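Local coordinates for In2-1 family protein, glutathione transferase lambda3 (PDB 4PQI), which binds glutathione in a thioredoxin-like domain and, as a Lambda-class glutathione transferase, probably works as a monomeric thiol transferase, at residues Ala209-Ile212 with Glu213-Lys217; Asn190-Leu193 with Leu194-Lys198; Pro71-Pro75 with Glu76-Pro80. All blocks are in the same frame, centred on the assembly; numbering follows the deposited sequence.

Interaction 1: Ala209-Ile212 with Glu213-Lys217; sequences AAWI and EEVNK
Glu213 N bonds to Ala209 O, Glu214 N to Ala210 O and Val215 N to Trp211 O, three successive i to i+4 rungs that carry helix 206-215 across this junction. The next carbonyl is gripped twice. Asn216 N reaches Ile212 O at 3.0 Å, and its side-chain amide folds back so that Asn216 ND2 meets Ile212 O at 2.8 Å, nearly straight (165°). The two donors come from opposite faces of the carbonyl plane, and the acceptor lies in the plane of the asparagine amide. Asn216 OD1 takes a bond from Lys225 NZ, which fixes the amide's flip. One turn round the helix, Val215 CG2 sits over a face of the Trp211 indole in a CH-pi contact, 3.9 Å from the centroid of the five-membered ring. With Trp211 CG anti to the backbone N (chi1 -179°), the indole lies alongside the valine and packs on Ile183 of helix 177-197, and its NE1 bonds to Asp179. A salt bridge with weak hydrogen bonds joins Lys217 NZ to Glu214 OE2 at 3.0 Å. One oxygen thus holds both the backbone and side chain of Asn216, while the buried indole pairs an apolar face with a satisfied N-H.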
loop_
_atom_site.group_PDB
_atom_site.type_symbol
_atom_site.label_atom_id
_atom_site.label_comp_id
_atom_site.label_asym_id
_atom_site.label_seq_id
_atom_site.Cartn_x
_atom_site.Cartn_y
_atom_site.Cartn_z
ATOM N N ALA A 209 4.037 13.496 -10.773
ATOM C CA ALA A 209 4.162 14.496 -9.723
ATOM C C ALA A 209 2.790 14.948 -9.213
ATOM O O ALA A 209 2.591 15.102 -8.010
ATOM C CB ALA A 209 4.980 15.679 -10.207
ATOM N N ALA A 210 1.851 15.153 -10.134
ATOM C CA ALA A 210 0.488 15.541 -9.777
ATOM C C ALA A 210 -0.187 14.437 -8.979
ATOM O O ALA A 210 -0.879 14.701 -7.996
ATOM C CB ALA A 210 -0.326 15.861 -11.029
ATOM N N TRP A 211 0.026 13.203 -9.420
ATOM C CA TRP A 211 -0.502 12.020 -8.748
ATOM C C TRP A 211 -0.041 11.925 -7.282
ATOM O O TRP A 211 -0.868 11.766 -6.382
ATOM C CB TRP A 211 -0.105 10.767 -9.524
ATOM C CG TRP A 211 -0.614 9.504 -8.925
ATOM C CD1 TRP A 211 -1.886 9.022 -8.985
ATOM C CD2 TRP A 211 0.144 8.555 -8.168
ATOM N NE1 TRP A 211 -1.969 7.823 -8.313
ATOM C CE2 TRP A 211 -0.737 7.519 -7.797
ATOM C CE3 TRP A 211 1.483 8.484 -7.763
ATOM C CZ2 TRP A 211 -0.322 6.418 -7.045
ATOM C CZ3 TRP A 211 1.893 7.391 -7.018
ATOM C CH2 TRP A 211 0.993 6.368 -6.674
ATOM N N ILE A 212 1.267 12.037 -7.044
ATOM C CA ILE A 212 1.795 12.006 -5.670
ATOM C C ILE A 212 1.171 13.094 -4.793
ATOM O O ILE A 212 0.737 12.830 -3.663
ATOM C CB ILE A 212 3.336 12.106 -5.638
ATOM C CG1 ILE A 212 3.951 10.872 -6.290
ATOM C CG2 ILE A 212 3.844 12.200 -4.196
ATOM C CD1 ILE A 212 5.423 11.004 -6.584
ATOM N N GLU A 213 1.110 14.311 -5.328
ATOM C CA GLU A 213 0.510 15.427 -4.629
ATOM C C GLU A 213 -0.950 15.159 -4.284
ATOM O O GLU A 213 -1.397 15.455 -3.176
ATOM C CB GLU A 213 0.618 16.685 -5.490
ATOM C CG GLU A 213 0.346 17.981 -4.780
ATOM C CD GLU A 213 0.632 19.179 -5.676
ATOM O OE1 GLU A 213 1.253 18.990 -6.748
ATOM O OE2 GLU A 213 0.232 20.305 -5.313
ATOM N N GLU A 214 -1.698 14.600 -5.229
ATOM C CA GLU A 214 -3.132 14.433 -5.027
ATOM C C GLU A 214 -3.446 13.266 -4.085
ATOM O O GLU A 214 -4.388 13.337 -3.287
ATOM C CB GLU A 214 -3.858 14.252 -6.364
ATOM C CG GLU A 214 -3.808 15.494 -7.274
ATOM C CD GLU A 214 -4.770 16.593 -6.846
ATOM O OE1 GLU A 214 -5.615 16.357 -5.956
ATOM O OE2 GLU A 214 -4.680 17.703 -7.407
ATOM N N VAL A 215 -2.672 12.191 -4.178
ATOM C CA VAL A 215 -2.857 11.075 -3.252
ATOM C C VAL A 215 -2.527 11.571 -1.838
ATOM O O VAL A 215 -3.210 11.227 -0.865
ATOM C CB VAL A 215 -2.025 9.826 -3.663
ATOM C CG1 VAL A 215 -1.947 8.803 -2.509
ATOM C CG2 VAL A 215 -2.614 9.192 -4.916
ATOM N N ASN A 216 -1.525 12.439 -1.736
ATOM C CA ASN A 216 -1.127 12.971 -0.440
ATOM C C ASN A 216 -2.103 13.935 0.253
ATOM O O ASN A 216 -1.899 14.276 1.420
ATOM C CB ASN A 216 0.270 13.597 -0.503
ATOM C CG ASN A 216 1.367 12.599 -0.184
ATOM O OD1 ASN A 216 1.677 12.354 0.980
ATOM N ND2 ASN A 216 1.948 12.010 -1.218
ATOM N N LYS A 217 -3.149 14.370 -0.445
ATOM C CA LYS A 217 -4.182 15.197 0.186
ATOM C C LYS A 217 -5.179 14.334 0.972
ATOM O O LYS A 217 -5.987 14.836 1.768
ATOM C CB LYS A 217 -4.943 16.020 -0.858
ATOM C CG LYS A 217 -4.073 16.941 -1.699
ATOM C CD LYS A 217 -4.938 17.741 -2.674
ATOM C CE LYS A 217 -4.099 18.413 -3.754
ATOM N NZ LYS A 217 -4.969 19.142 -4.738
#

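Interaction 2: Asn190-Leu193 with Leu194-Lys198; sequences NIFL and LEVFK
Leu194 N bonds to Asn190 O at 3.3 Å, the first of the i to i+4 rungs in the C-terminal turns of helix 177-197, a long helix of the all-helical GST C-terminal domain. Leu194 itself has an exposed side chain, its CB resting near Asn190 O. Glu195 N follows with a bond to Ile191 O, and the glutamate's aliphatic CG passes close to that same oxygen before the chain bends at chi2. Val196 N then bonds to Phe192 O at 2.9 Å, and here the side chains begin to matter: the methyl Val196 CG2 lies 3.6 Å from Phe192 CE1, approaching the ring obliquely, and Val196 also packs on Val232 and Lys236 of helix 228-239. Phe197 N makes the next rung, a more bent bond to Leu193 O (137°), its donor well above the carbonyl plane. The Phe197 ring, with CG anti to the carbonyl carbon (chi1 -59°), swings back along the helix and points an edge at the face of Phe192 in an offset edge-to-face pair, planes at 84° and centroids 5.5 Å apart. The tightest approach between the two rings is Phe192 CE2 to Phe197 CE2, at 3.6 Å. Phe142 and Tyr235 also meet Phe192 edge-to-face, so this buried ring is the hub of an aromatic cluster joining the helix to its neighbours. Were Phe192 replaced by an alanine, the loss would probably open a gap at this hub, leaving the Phe197 edge and the Val196 methyl without the ring they pack on. At Lys198 the chain leaves the helix with a positive phi, and Lys198 N keeps a weak bond to Leu194 O at 3.2 Å.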
loop_
_atom_site.group_PDB
_atom_site.type_symbol
_atom_site.label_atom_id
_atom_site.label_comp_id
_atom_site.label_asym_id
_atom_site.label_seq_id
_atom_site.Cartn_x
_atom_site.Cartn_y
_atom_site.Cartn_z
ATOM N N ASN A 190 10.590 7.163 -3.841
ATOM C CA ASN A 190 10.812 8.585 -4.016
ATOM C C ASN A 190 11.838 9.083 -2.998
ATOM O O ASN A 190 12.814 9.757 -3.352
ATOM C CB ASN A 190 9.492 9.345 -3.867
ATOM C CG ASN A 190 9.589 10.778 -4.331
ATOM O OD1 ASN A 190 10.614 11.200 -4.875
ATOM N ND2 ASN A 190 8.516 11.534 -4.140
ATOM N N ILE A 191 11.629 8.729 -1.733
ATOM C CA ILE A 191 12.547 9.142 -0.669
ATOM C C ILE A 191 13.938 8.533 -0.833
ATOM O O ILE A 191 14.956 9.235 -0.702
ATOM C CB ILE A 191 12.004 8.762 0.720
ATOM C CG1 ILE A 191 10.626 9.378 0.947
ATOM C CG2 ILE A 191 12.951 9.217 1.814
ATOM C CD1 ILE A 191 9.908 8.799 2.158
ATOM N N PHE A 192 13.983 7.232 -1.119
ATOM C CA PHE A 192 15.257 6.514 -1.176
ATOM C C PHE A 192 16.127 6.984 -2.337
ATOM O O PHE A 192 17.297 7.319 -2.141
ATOM C CB PHE A 192 15.037 5.002 -1.228
ATOM C CG PHE A 192 16.312 4.190 -1.216
ATOM C CD1 PHE A 192 17.259 4.359 -0.204
ATOM C CD2 PHE A 192 16.551 3.236 -2.198
ATOM C CE1 PHE A 192 18.425 3.601 -0.184
ATOM C CE2 PHE A 192 17.716 2.476 -2.183
ATOM C CZ PHE A 192 18.652 2.656 -1.176
ATOM N N LEU A 193 15.551 7.024 -3.535
ATOM C CA LEU A 193 16.283 7.424 -4.743
ATOM C C LEU A 193 16.803 8.864 -4.669
ATOM O O LEU A 193 17.934 9.156 -5.072
ATOM C CB LEU A 193 15.391 7.253 -5.977
ATOM C CG LEU A 193 15.063 5.805 -6.337
ATOM C CD1 LEU A 193 13.957 5.707 -7.398
ATOM C CD2 LEU A 193 16.320 5.093 -6.799
ATOM N N LEU A 194 15.972 9.766 -4.160
ATOM C CA LEU A 194 16.360 11.166 -4.099
ATOM C C LEU A 194 17.449 11.362 -3.044
ATOM O O LEU A 194 18.451 12.015 -3.304
ATOM C CB LEU A 194 15.153 12.050 -3.809
ATOM C CG LEU A 194 15.433 13.552 -3.854
ATOM C CD1 LEU A 194 15.996 13.967 -5.209
ATOM C CD2 LEU A 194 14.169 14.321 -3.544
ATOM N N GLU A 195 17.273 10.767 -1.869
ATOM C CA GLU A 195 18.237 10.973 -0.780
ATOM C C GLU A 195 19.568 10.284 -1.030
ATOM O O GLU A 195 20.622 10.844 -0.751
ATOM C CB GLU A 195 17.665 10.537 0.574
ATOM C CG GLU A 195 16.562 11.444 1.085
ATOM C CD GLU A 195 16.975 12.905 1.054
ATOM O OE1 GLU A 195 16.252 13.719 0.431
ATOM O OE2 GLU A 195 18.029 13.236 1.649
ATOM N N VAL A 196 19.529 9.071 -1.567
ATOM C CA VAL A 196 20.760 8.299 -1.695
ATOM C C VAL A 196 21.402 8.397 -3.086
ATOM O O VAL A 196 22.622 8.415 -3.211
ATOM C CB VAL A 196 20.542 6.832 -1.270
ATOM C CG1 VAL A 196 21.809 6.024 -1.442
ATOM C CG2 VAL A 196 20.068 6.777 0.172
ATOM N N PHE A 197 20.589 8.485 -4.131
ATOM C CA PHE A 197 21.138 8.506 -5.487
ATOM C C PHE A 197 21.027 9.857 -6.206
ATOM O O PHE A 197 21.476 9.994 -7.348
ATOM C CB PHE A 197 20.497 7.406 -6.330
ATOM C CG PHE A 197 20.697 6.026 -5.770
ATOM C CD1 PHE A 197 21.798 5.271 -6.135
ATOM C CD2 PHE A 197 19.790 5.489 -4.861
ATOM C CE1 PHE A 197 21.990 4.002 -5.606
ATOM C CE2 PHE A 197 19.979 4.228 -4.333
ATOM C CZ PHE A 197 21.080 3.484 -4.707
ATOM N N LYS A 198 20.441 10.845 -5.533
ATOM C CA LYS A 198 20.179 12.150 -6.137
ATOM C C LYS A 198 19.331 12.003 -7.397
ATOM O O LYS A 198 19.567 12.669 -8.398
ATOM C CB LYS A 198 21.485 12.859 -6.472
ATOM C CG LYS A 198 22.468 12.892 -5.329
ATOM C CD LYS A 198 23.877 13.022 -5.849
ATOM C CE LYS A 198 24.864 12.671 -4.760
ATOM N NZ LYS A 198 26.253 12.687 -5.266
#

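Interaction 3: Pro71-Pro75 with Glu76-Pro80; sequences PAWYP and EKVYP
Tyr74 O takes two backbone donors, Tyr79 N at 2.7 Å and Val78 N at 3.0 Å, so the short helix 73-78 widens into a pi-type turn after the regular rungs from Glu76 N to Ala72 O and Lys77 N to Trp73 O. The Tyr79 bond is nearly straight, while Val78 N stands above the carbonyl plane. Across the same turn, Pro75 CA points its hydrogen at Tyr79 O, 3.5 Å away. Val78 packs against two aromatic side chains: its CG2 lies 3.8 Å from Trp73 CE3, and its CB is equally far from Tyr74 CD1. This helix belongs to the thioredoxin-like N-terminal domain, where it packs against the sheet: Trp73 and Val78 touch Tyr36 of strand 33-37, and Val78 also meets Ile93 of strand 92-95. With chi1 near 53°, Trp73 CG sits between the backbone N and carbonyl carbon, placing the indole alongside Val78, and its NE1 bonds to Ala23 O. Tyr74 runs beside Tyr79, whose CD2 comes within 3.5 Å of Tyr74 OH. The hydroxyl's hydrogen bonds go to Ser86 OG and to the carbonyl of Lys83, itself a residue of the glutathione pocket.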
loop_
_atom_site.group_PDB
_atom_site.type_symbol
_atom_site.label_atom_id
_atom_site.label_comp_id
_atom_site.label_asym_id
_atom_site.label_seq_id
_atom_site.Cartn_x
_atom_site.Cartn_y
_atom_site.Cartn_z
ATOM N N PRO A 71 6.060 -12.685 17.369
ATOM C CA PRO A 71 5.596 -13.817 18.177
ATOM C C PRO A 71 5.513 -15.073 17.319
ATOM O O PRO A 71 5.015 -15.025 16.181
ATOM C CB PRO A 71 4.192 -13.398 18.616
ATOM C CG PRO A 71 4.079 -11.942 18.314
ATOM C CD PRO A 71 5.029 -11.651 17.202
ATOM N N ALA A 72 6.051 -16.163 17.854
ATOM C CA ALA A 72 6.025 -17.462 17.213
ATOM C C ALA A 72 4.595 -17.929 16.920
ATOM O O ALA A 72 4.382 -18.705 15.984
ATOM C CB ALA A 72 6.757 -18.502 18.097
ATOM N N TRP A 73 3.617 -17.475 17.710
ATOM C CA TRP A 73 2.230 -17.900 17.471
ATOM C C TRP A 73 1.672 -17.454 16.116
ATOM O O TRP A 73 0.656 -17.970 15.636
ATOM C CB TRP A 73 1.279 -17.480 18.610
ATOM C CG TRP A 73 1.259 -16.022 19.024
ATOM C CD1 TRP A 73 1.728 -15.506 20.215
ATOM C CD2 TRP A 73 0.714 -14.895 18.296
ATOM N NE1 TRP A 73 1.533 -14.146 20.252
ATOM C CE2 TRP A 73 0.915 -13.745 19.092
ATOM C CE3 TRP A 73 0.097 -14.748 17.046
ATOM C CZ2 TRP A 73 0.510 -12.476 18.692
ATOM C CZ3 TRP A 73 -0.301 -13.469 16.640
ATOM C CH2 TRP A 73 -0.094 -12.356 17.466
ATOM N N TYR A 74 2.329 -16.493 15.489
ATOM C CA TYR A 74 1.828 -16.017 14.203
ATOM C C TYR A 74 2.000 -17.069 13.067
ATOM O O TYR A 74 1.008 -17.486 12.457
ATOM C CB TYR A 74 2.375 -14.614 13.874
ATOM C CG TYR A 74 1.832 -14.056 12.583
ATOM C CD1 TYR A 74 0.499 -13.673 12.482
ATOM C CD2 TYR A 74 2.649 -13.911 11.470
ATOM C CE1 TYR A 74 -0.023 -13.180 11.298
ATOM C CE2 TYR A 74 2.143 -13.402 10.268
ATOM C CZ TYR A 74 0.806 -13.042 10.195
ATOM O OH TYR A 74 0.287 -12.548 9.037
ATOM N N PRO A 75 3.240 -17.535 12.804
ATOM C CA PRO A 75 3.322 -18.617 11.817
ATOM C C PRO A 75 2.738 -19.925 12.330
ATOM O O PRO A 75 2.174 -20.671 11.529
ATOM C CB PRO A 75 4.834 -18.778 11.585
ATOM C CG PRO A 75 5.457 -18.216 12.781
ATOM C CD PRO A 75 4.580 -17.092 13.235
ATOM N N GLU A 76 2.852 -20.192 13.633
ATOM C CA GLU A 76 2.395 -21.465 14.175
ATOM C C GLU A 76 0.874 -21.567 14.273
ATOM O O GLU A 76 0.317 -22.611 14.013
ATOM C CB GLU A 76 3.037 -21.745 15.539
ATOM C CG GLU A 76 4.542 -21.995 15.482
ATOM C CD GLU A 76 5.166 -22.244 16.865
ATOM O OE1 GLU A 76 4.410 -22.506 17.833
ATOM O OE2 GLU A 76 6.412 -22.175 16.980
ATOM N N LYS A 77 0.202 -20.480 14.633
ATOM C CA LYS A 77 -1.213 -20.562 14.978
ATOM C C LYS A 77 -2.141 -19.706 14.118
ATOM O O LYS A 77 -3.352 -19.939 14.108
ATOM C CB LYS A 77 -1.418 -20.218 16.458
ATOM C CG LYS A 77 -0.903 -21.302 17.385
ATOM C CD LYS A 77 -0.935 -20.848 18.832
ATOM C CE LYS A 77 -0.295 -21.879 19.760
ATOM N NZ LYS A 77 -0.085 -21.315 21.136
ATOM N N VAL A 78 -1.590 -18.729 13.399
ATOM C CA VAL A 78 -2.445 -17.819 12.641
ATOM C C VAL A 78 -2.271 -18.008 11.139
ATOM O O VAL A 78 -3.245 -18.301 10.410
ATOM C CB VAL A 78 -2.212 -16.332 13.043
ATOM C CG1 VAL A 78 -3.091 -15.381 12.227
ATOM C CG2 VAL A 78 -2.478 -16.137 14.562
ATOM N N TYR A 79 -1.034 -17.878 10.671
ATOM C CA TYR A 79 -0.799 -17.759 9.237
ATOM C C TYR A 79 0.536 -18.372 8.839
ATOM O O TYR A 79 1.567 -17.711 8.907
ATOM C CB TYR A 79 -0.854 -16.282 8.844
ATOM C CG TYR A 79 -0.803 -16.031 7.356
ATOM C CD1 TYR A 79 -1.798 -16.525 6.500
ATOM C CD2 TYR A 79 0.241 -15.296 6.796
ATOM C CE1 TYR A 79 -1.747 -16.280 5.123
ATOM C CE2 TYR A 79 0.295 -15.058 5.443
ATOM C CZ TYR A 79 -0.705 -15.555 4.607
ATOM O OH TYR A 79 -0.625 -15.302 3.257
ATOM N N PRO A 80 0.512 -19.644 8.423
ATOM C CA PRO A 80 1.719 -20.414 8.084
ATOM C C PRO A 80 2.668 -19.772 7.052
ATOM O O PRO A 80 3.863 -19.888 7.239
ATOM C CB PRO A 80 1.151 -21.758 7.604
ATOM C CG PRO A 80 -0.110 -21.891 8.387
ATOM C CD PRO A 80 -0.694 -20.490 8.406
#

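Overall arrangement
Interaction 3 comes first along the chain, in the thioredoxin-like N-terminal domain; interactions 2 and 1 follow in the helical C-terminal domain. Helix 177-197, which carries interaction 2, is succeeded by helix 206-215, which carries interaction 1. Their centres are 18 Å apart and they touch where Ile212 CD1 packs on Asn190 ND2 at 4.0 Å. Trp211 and Val215 also pack against helix 177-197, so the two contacts share one helical bundle. Residues 71-80 stand apart, with nearest atoms about 24 Å from either of the others, and interactions 1 and 3 lie on opposite sides of the chain's centre. Of the three, interaction 3 lies near the glutathione site, while the other two pack the helical domain.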